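PDB 3S30: putative carbohydrate metabolism domain-containing protein from Bacteroides vulgatus, which is of unknown function but is a putative glycoside hydrolase with a galactose-binding-like fold, probably involved in carbohydrate metabolism. Local coordinates for residues T102-E107 with S130-S135; I219-Y224 with I248-Y253; I321-S326 with D343-V348. One frame throughout, in Å; residues are numbered along the deposited sequence.

Contact 1. Residues T102-E107 with S130-S135. With NA (sodium ion), chain C.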
# COMPACT_ATOMS: atom_id res chain seq x y z
N THR A 102 7.44 -14.18 1.31
CA THR A 102 5.98 -14.22 1.22
C THR A 102 5.30 -14.00 2.56
O THR A 102 4.06 -13.92 2.62
CB THR A 102 5.50 -15.53 0.58
OG1 THR A 102 5.98 -16.65 1.35
CG2 THR A 102 5.99 -15.61 -0.87
N VAL A 103 6.10 -13.88 3.61
CA VAL A 103 5.63 -13.61 4.97
C VAL A 103 6.15 -12.24 5.38
O VAL A 103 7.34 -11.97 5.23
CB VAL A 103 6.13 -14.71 5.98
CG1 VAL A 103 5.67 -14.41 7.39
CG2 VAL A 103 5.63 -16.09 5.56
N PHE A 104 5.28 -11.36 5.86
CA PHE A 104 5.65 -9.98 6.15
C PHE A 104 5.33 -9.66 7.61
O PHE A 104 4.19 -9.82 8.07
CB PHE A 104 4.95 -8.99 5.18
CG PHE A 104 5.02 -9.42 3.72
CD1 PHE A 104 6.24 -9.43 3.05
CD2 PHE A 104 3.88 -9.85 3.05
CE1 PHE A 104 6.32 -9.86 1.72
CE2 PHE A 104 3.96 -10.27 1.71
CZ PHE A 104 5.18 -10.28 1.05
N ASN A 105 6.37 -9.23 8.33
CA ASN A 105 6.32 -9.05 9.77
C ASN A 105 6.30 -7.60 10.23
O ASN A 105 5.90 -7.32 11.35
CB ASN A 105 7.50 -9.76 10.43
CG ASN A 105 7.49 -11.26 10.19
OD1 ASN A 105 6.67 -11.98 10.77
ND2 ASN A 105 8.38 -11.73 9.33
N PHE A 106 6.74 -6.68 9.37
CA PHE A 106 6.76 -5.25 9.70
C PHE A 106 7.66 -4.93 10.91
O PHE A 106 7.35 -4.01 11.69
CB PHE A 106 5.33 -4.74 9.92
CG PHE A 106 4.36 -5.21 8.86
CD1 PHE A 106 4.39 -4.65 7.59
CD2 PHE A 106 3.45 -6.22 9.13
CE1 PHE A 106 3.52 -5.09 6.60
CE2 PHE A 106 2.56 -6.66 8.15
CZ PHE A 106 2.60 -6.08 6.88
N GLU A 107 8.76 -5.66 11.07
CA GLU A 107 9.67 -5.49 12.22
C GLU A 107 10.74 -4.45 11.97
O GLU A 107 11.25 -3.84 12.91
CB GLU A 107 10.42 -6.80 12.58
CG GLU A 107 9.54 -7.96 13.02
CD GLU A 107 8.69 -7.67 14.27
OE1 GLU A 107 9.00 -6.73 15.04
OE2 GLU A 107 7.70 -8.40 14.47
N SER A 130 15.39 -12.62 -1.76
CA SER A 130 15.76 -11.23 -2.04
C SER A 130 14.97 -10.30 -1.14
O SER A 130 13.76 -10.44 -0.99
CB SER A 130 15.50 -10.87 -3.51
OG SER A 130 16.52 -11.39 -4.34
N THR A 131 15.65 -9.33 -0.55
CA THR A 131 15.01 -8.43 0.39
C THR A 131 13.93 -7.60 -0.30
O THR A 131 14.19 -6.96 -1.33
CB THR A 131 16.03 -7.52 1.04
OG1 THR A 131 16.99 -8.32 1.73
CG2 THR A 131 15.36 -6.57 2.02
N LEU A 132 12.73 -7.65 0.26
CA LEU A 132 11.65 -6.75 -0.13
C LEU A 132 11.82 -5.43 0.60
O LEU A 132 11.83 -5.38 1.82
CB LEU A 132 10.29 -7.35 0.24
CG LEU A 132 9.05 -6.59 -0.24
CD1 LEU A 132 8.89 -6.64 -1.80
CD2 LEU A 132 7.83 -7.17 0.46
N THR A 133 11.98 -4.35 -0.16
CA THR A 133 11.92 -3.01 0.39
C THR A 133 10.57 -2.42 -0.00
O THR A 133 10.34 -2.13 -1.18
CB THR A 133 13.06 -2.12 -0.14
OG1 THR A 133 14.31 -2.60 0.37
CG2 THR A 133 12.85 -0.66 0.30
N TRP A 134 9.67 -2.28 0.98
CA TRP A 134 8.36 -1.67 0.76
C TRP A 134 8.49 -0.20 0.34
O TRP A 134 9.46 0.47 0.67
CB TRP A 134 7.52 -1.68 2.05
CG TRP A 134 7.04 -3.01 2.56
CD1 TRP A 134 7.63 -3.80 3.51
CD2 TRP A 134 5.84 -3.69 2.17
NE1 TRP A 134 6.88 -4.93 3.73
CE2 TRP A 134 5.77 -4.88 2.92
CE3 TRP A 134 4.81 -3.41 1.27
CZ2 TRP A 134 4.72 -5.80 2.78
CZ3 TRP A 134 3.76 -4.31 1.13
CH2 TRP A 134 3.72 -5.49 1.89
N SER A 135 7.48 0.27 -0.38
CA SER A 135 7.30 1.67 -0.68
C SER A 135 6.01 2.20 -0.00
O SER A 135 5.21 1.44 0.57
CB SER A 135 7.21 1.86 -2.19
OG SER A 135 7.04 3.22 -2.53
NA NA C . 5.05 -8.11 13.38
O HOH W 1 7.71 -6.15 6.49

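Contact 2. Residues I219-Y224 with I248-Y253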
# COMPACT_ATOMS: atom_id res chain seq x y z
N ILE A 219 -2.56 -17.36 -4.24
CA ILE A 219 -3.96 -17.74 -4.11
C ILE A 219 -4.68 -16.93 -3.05
O ILE A 219 -5.85 -16.60 -3.23
CB ILE A 219 -4.17 -19.28 -3.92
CG1 ILE A 219 -3.27 -19.86 -2.82
CG2 ILE A 219 -3.92 -20.02 -5.22
CD1 ILE A 219 -3.40 -21.37 -2.68
N LYS A 220 -4.02 -16.59 -1.95
CA LYS A 220 -4.68 -15.74 -0.96
C LYS A 220 -3.74 -14.83 -0.18
O LYS A 220 -2.53 -15.12 -0.02
CB LYS A 220 -5.58 -16.56 -0.03
CG LYS A 220 -4.91 -17.66 0.74
CD LYS A 220 -5.92 -18.58 1.43
CE LYS A 220 -6.46 -19.65 0.48
NZ LYS A 220 -7.51 -20.51 1.10
N LEU A 221 -4.30 -13.71 0.25
CA LEU A 221 -3.61 -12.74 1.09
C LEU A 221 -4.24 -12.80 2.46
O LEU A 221 -5.43 -12.51 2.61
CB LEU A 221 -3.74 -11.31 0.50
CG LEU A 221 -3.03 -10.19 1.28
CD1 LEU A 221 -1.50 -10.33 1.23
CD2 LEU A 221 -3.46 -8.81 0.79
N VAL A 222 -3.46 -13.21 3.46
CA VAL A 222 -3.98 -13.34 4.80
C VAL A 222 -3.17 -12.42 5.71
O VAL A 222 -1.99 -12.19 5.46
CB VAL A 222 -3.97 -14.82 5.33
CG1 VAL A 222 -4.65 -15.76 4.33
CG2 VAL A 222 -2.57 -15.30 5.61
N GLY A 223 -3.82 -11.91 6.75
CA GLY A 223 -3.17 -11.06 7.74
C GLY A 223 -4.16 -10.65 8.80
O GLY A 223 -5.27 -11.16 8.85
N TYR A 224 -3.76 -9.72 9.66
CA TYR A 224 -4.59 -9.24 10.76
C TYR A 224 -4.60 -7.72 10.74
O TYR A 224 -3.59 -7.11 10.41
CB TYR A 224 -4.04 -9.73 12.11
CG TYR A 224 -4.23 -11.21 12.33
CD1 TYR A 224 -3.38 -12.14 11.73
CD2 TYR A 224 -5.25 -11.70 13.15
CE1 TYR A 224 -3.54 -13.50 11.92
CE2 TYR A 224 -5.43 -13.06 13.35
CZ TYR A 224 -4.57 -13.96 12.74
OH TYR A 224 -4.72 -15.31 12.95
N ILE A 248 -7.55 -2.80 1.40
CA ILE A 248 -6.50 -3.80 1.29
C ILE A 248 -6.78 -4.57 0.00
O ILE A 248 -7.91 -5.03 -0.22
CB ILE A 248 -6.50 -4.79 2.49
CG1 ILE A 248 -6.15 -4.06 3.79
CG2 ILE A 248 -5.50 -5.95 2.26
CD1 ILE A 248 -6.08 -5.03 5.02
N TYR A 249 -5.77 -4.69 -0.85
CA TYR A 249 -5.85 -5.55 -2.02
C TYR A 249 -4.47 -5.99 -2.53
O TYR A 249 -3.42 -5.51 -2.08
CB TYR A 249 -6.64 -4.87 -3.14
CG TYR A 249 -5.99 -3.65 -3.75
CD1 TYR A 249 -6.17 -2.39 -3.18
CD2 TYR A 249 -5.23 -3.74 -4.92
CE1 TYR A 249 -5.60 -1.27 -3.74
CE2 TYR A 249 -4.65 -2.61 -5.48
CZ TYR A 249 -4.83 -1.38 -4.88
OH TYR A 249 -4.27 -0.24 -5.42
N ALA A 250 -4.48 -6.93 -3.48
CA ALA A 250 -3.26 -7.43 -4.08
C ALA A 250 -3.51 -7.68 -5.55
O ALA A 250 -4.62 -8.03 -5.95
CB ALA A 250 -2.79 -8.70 -3.39
N LEU A 251 -2.46 -7.51 -6.34
CA LEU A 251 -2.54 -7.63 -7.79
C LEU A 251 -1.55 -8.69 -8.27
O LEU A 251 -0.48 -8.86 -7.68
CB LEU A 251 -2.19 -6.28 -8.42
CG LEU A 251 -2.99 -5.06 -7.97
CD1 LEU A 251 -2.33 -3.77 -8.43
CD2 LEU A 251 -4.42 -5.14 -8.47
N PHE A 252 -1.93 -9.40 -9.32
CA PHE A 252 -1.04 -10.31 -10.03
C PHE A 252 -1.26 -10.08 -11.51
O PHE A 252 -2.39 -10.24 -12.01
CB PHE A 252 -1.37 -11.76 -9.66
CG PHE A 252 -0.46 -12.78 -10.28
CD1 PHE A 252 0.92 -12.73 -10.06
CD2 PHE A 252 -0.97 -13.80 -11.09
CE1 PHE A 252 1.77 -13.67 -10.63
CE2 PHE A 252 -0.13 -14.74 -11.66
CZ PHE A 252 1.24 -14.68 -11.44
N TYR A 253 -0.22 -9.69 -12.23
CA TYR A 253 -0.38 -9.38 -13.65
C TYR A 253 0.79 -9.79 -14.53
O TYR A 253 1.88 -10.08 -14.06
CB TYR A 253 -0.70 -7.90 -13.84
CG TYR A 253 0.39 -6.95 -13.35
CD1 TYR A 253 1.45 -6.60 -14.17
CD2 TYR A 253 0.32 -6.39 -12.09
CE1 TYR A 253 2.43 -5.73 -13.74
CE2 TYR A 253 1.30 -5.51 -11.64
CZ TYR A 253 2.35 -5.18 -12.47
OH TYR A 253 3.32 -4.32 -12.03

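Contact 3. Residues I321-S326 with D343-V348. With NA (sodium ion), chain C.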
# COMPACT_ATOMS: atom_id res chain seq x y z
N ILE A 321 0.99 -5.84 -3.37
CA ILE A 321 0.10 -5.77 -2.24
C ILE A 321 -0.02 -4.28 -1.94
O ILE A 321 0.99 -3.57 -1.88
CB ILE A 321 0.72 -6.47 -1.01
CG1 ILE A 321 0.83 -7.99 -1.26
CG2 ILE A 321 -0.10 -6.16 0.26
CD1 ILE A 321 1.65 -8.69 -0.23
N VAL A 322 -1.25 -3.79 -1.80
CA VAL A 322 -1.45 -2.39 -1.51
C VAL A 322 -2.33 -2.29 -0.28
O VAL A 322 -3.37 -2.93 -0.20
CB VAL A 322 -2.08 -1.63 -2.70
CG1 VAL A 322 -2.15 -0.14 -2.40
CG2 VAL A 322 -1.31 -1.91 -4.02
N LEU A 323 -1.90 -1.48 0.68
CA LEU A 323 -2.62 -1.28 1.93
C LEU A 323 -2.83 0.23 2.15
O LEU A 323 -1.92 1.02 1.90
CB LEU A 323 -1.81 -1.88 3.09
CG LEU A 323 -1.28 -3.29 2.83
CD1 LEU A 323 -0.14 -3.68 3.79
CD2 LEU A 323 -2.41 -4.30 2.90
N SER A 324 -4.01 0.64 2.61
CA SER A 324 -4.28 2.08 2.82
C SER A 324 -5.26 2.32 3.96
O SER A 324 -6.28 1.67 4.02
CB SER A 324 -4.84 2.72 1.55
OG SER A 324 -4.97 4.13 1.70
N ALA A 325 -4.95 3.28 4.83
CA ALA A 325 -5.86 3.68 5.92
C ALA A 325 -7.12 4.39 5.42
O ALA A 325 -8.15 4.40 6.10
CB ALA A 325 -5.14 4.55 6.93
N SER A 326 -7.05 4.99 4.23
CA SER A 326 -8.20 5.69 3.63
C SER A 326 -8.41 5.27 2.17
O SER A 326 -7.65 5.67 1.30
CB SER A 326 -8.01 7.21 3.74
OG SER A 326 -7.78 7.61 5.08
N ASP A 343 -0.62 -6.59 10.77
CA ASP A 343 0.44 -7.46 11.24
C ASP A 343 0.34 -8.85 10.62
O ASP A 343 -0.73 -9.24 10.13
CB ASP A 343 0.34 -7.58 12.76
CG ASP A 343 1.69 -7.81 13.41
OD1 ASP A 343 2.70 -8.03 12.70
OD2 ASP A 343 1.73 -7.75 14.65
N ASP A 344 1.45 -9.58 10.66
CA ASP A 344 1.53 -10.97 10.21
C ASP A 344 0.79 -11.20 8.89
O ASP A 344 -0.14 -12.00 8.80
CB ASP A 344 1.02 -11.92 11.30
CG ASP A 344 1.87 -11.85 12.55
OD1 ASP A 344 3.11 -11.84 12.43
OD2 ASP A 344 1.30 -11.82 13.67
N LEU A 345 1.24 -10.48 7.87
CA LEU A 345 0.70 -10.57 6.53
C LEU A 345 1.44 -11.66 5.76
O LEU A 345 2.67 -11.75 5.82
CB LEU A 345 0.88 -9.22 5.82
CG LEU A 345 0.36 -9.08 4.40
CD1 LEU A 345 -1.18 -9.09 4.38
CD2 LEU A 345 0.92 -7.80 3.82
N GLU A 346 0.70 -12.50 5.04
CA GLU A 346 1.30 -13.54 4.21
C GLU A 346 0.62 -13.65 2.86
O GLU A 346 -0.60 -13.69 2.77
CB GLU A 346 1.27 -14.90 4.91
CG GLU A 346 1.69 -16.04 3.99
CD GLU A 346 1.93 -17.35 4.70
OE1 GLU A 346 1.53 -17.49 5.88
OE2 GLU A 346 2.53 -18.25 4.07
N LEU A 347 1.44 -13.68 1.81
CA LEU A 347 0.98 -14.01 0.46
C LEU A 347 1.05 -15.54 0.30
O LEU A 347 2.12 -16.09 0.06
CB LEU A 347 1.86 -13.30 -0.57
CG LEU A 347 1.38 -13.15 -2.01
CD1 LEU A 347 0.12 -12.32 -2.12
CD2 LEU A 347 2.48 -12.53 -2.84
N VAL A 348 -0.09 -16.21 0.46
CA VAL A 348 -0.14 -17.67 0.31
C VAL A 348 -0.20 -18.07 -1.16
O VAL A 348 -1.16 -17.72 -1.86
CB VAL A 348 -1.37 -18.27 1.03
CG1 VAL A 348 -1.43 -19.80 0.83
CG2 VAL A 348 -1.36 -17.90 2.53
NA NA C . 5.05 -8.11 13.38

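Contact 1. Residues T102-E107 with S130-S135
Phe104 is the main contributor from 102-107, and it meets both Leu132 and Trp134. Its CG stands anti to its own carbonyl carbon (chi1 -46°), which turns the ring toward Leu132 and Trp134. The edge of the Trp134 six-membered ring points at one face of Phe104 in a T-shaped stack, centroids 5.3 Å apart and planes at 72°. Trp134 CZ2 makes the touch, 3.8 Å from Phe104 CG. The opposite face of the phenyl ring rests on the backbone of Thr102. Leu132 CD2 comes in obliquely, a close 3.3 Å from Phe104 CE1, and also lies over one face of the Trp134 ring. An alanine in place of Phe104 is likely to leave the Trp134 edge and the Leu132 methyl without their ring, and to open a gap beside Thr102. Next in the chain, Asn105 turns away and gives its backbone O to the sodium ion at 2.3 Å. Phe106 adds a lighter touch, with CE1 4.1 Å from Trp134 CZ2. Its backbone N also donates to a water, which accepts a second bond from Trp134 NE1 (3.1 Å), so the indole N-H is satisfied in a buried place. Glu107 OE2 reaches the sodium at 2.9 Å. Asn165 and Asp343 supply the other two ligands. Strand 103-104 pairs with strand 339-349, and strand 132-133 edges the three-stranded sheet with 108-114 and 117-124, so the contact packs that small sheet against the sandwich. The chemistry thus divides: the two phenyl rings pack inward on Trp134, Phe104 also on Leu132, while Asn105 O and Glu107 OE2 bind the metal.

Contact 2. Residues I219-Y224 with I248-Y253
A single methyl group, CD2 of Leu221, makes every close touch between 219-224 and 248-253. It lies 3.8 Å from Ile248 CG2 and 4.2 Å from Ala250 CB. Leu221 CG is anti to the backbone N (chi1 -179°), which carries the end of the side chain across to the other strand. Ile248 meets it with its short branch. CG2 of Ile248 is also anti to its backbone N, and the two side chains slant past one another. Ala250 meets the same methyl with its CB alone. The packing between the two segments is apolar. The strand axes approach to 8.4 Å and run at 150°, so the strands are roughly antiparallel and lie face to face rather than side by side. This is how layers meet in a beta sandwich, consistent with the galactose-binding-like fold. Just before Leu221, Ile219 and Lys220 both face Val348 and form a classic beta bulge. Strand 218-228 is flanked by strands 291-297 and 339-349 in its own layer. Strand 247-254 lies between strands 276-281 and 317-324 in the facing one. Leu221 also touches Leu345 and Ile321, and Ile248 touches Phe294, Leu323 and Ile342.

Contact 3. Residues I321-S326 with D343-V348
In the interior of the galactose-binding-like beta sandwich, Ile321 and Leu323 of one layer meet Leu345 and Leu347 of the other. The strand axes stay 10.7 Å apart at 149°, so side chains bridge the whole distance. Ile321 and Leu345 reach toward each other tip to tip, with Ile321 CG2 4.1 Å from Leu345 CD2. The same CD2 methyl also meets Leu323 CD1 at 4.3 Å, so it serves two residues of strand 317-324. Leu345 owes this reach to CG standing anti to the backbone N (chi1 -178°). Farther along, Ile321 CD1 lies 4.4 Å from Leu347 CD1, a looser touch. The chain turns a corner at Asp344, directly before Leu345, and there apolar packing gives way to a metal site. Asp343 binds the sodium ion through OD1. Its other oxygen, OD2, accepts a bond from the backbone N of Arg162, so the carboxylate is held at both ends. Asp343 OD1 has a second task at the corner: it accepts a bond from Asp344 N at 2.9 Å, with the N-H coming from above the carboxylate plane.

How the contacts relate
All three contacts are buried. Contacts 2 and 3 both span the two layers of the sandwich with aliphatic side chains. Their strands are neighbours on each side: 218-228 pairs with 339-349, and 247-254 with 317-324. Their centres are about 7 Å apart, and Leu221 CD1 meets Leu345 CD1 at 3.4 Å. Contact 1 differs in being mainly aromatic and in using a bridging water. It joins contact 3 through the pairing of strands 103-104 and 339-349, and Phe104 extends the same core. Contact 1 gives two of the sodium ligands and contact 3 one; the fourth, Asn165, lies in neither. Contact 2 takes no part in that site.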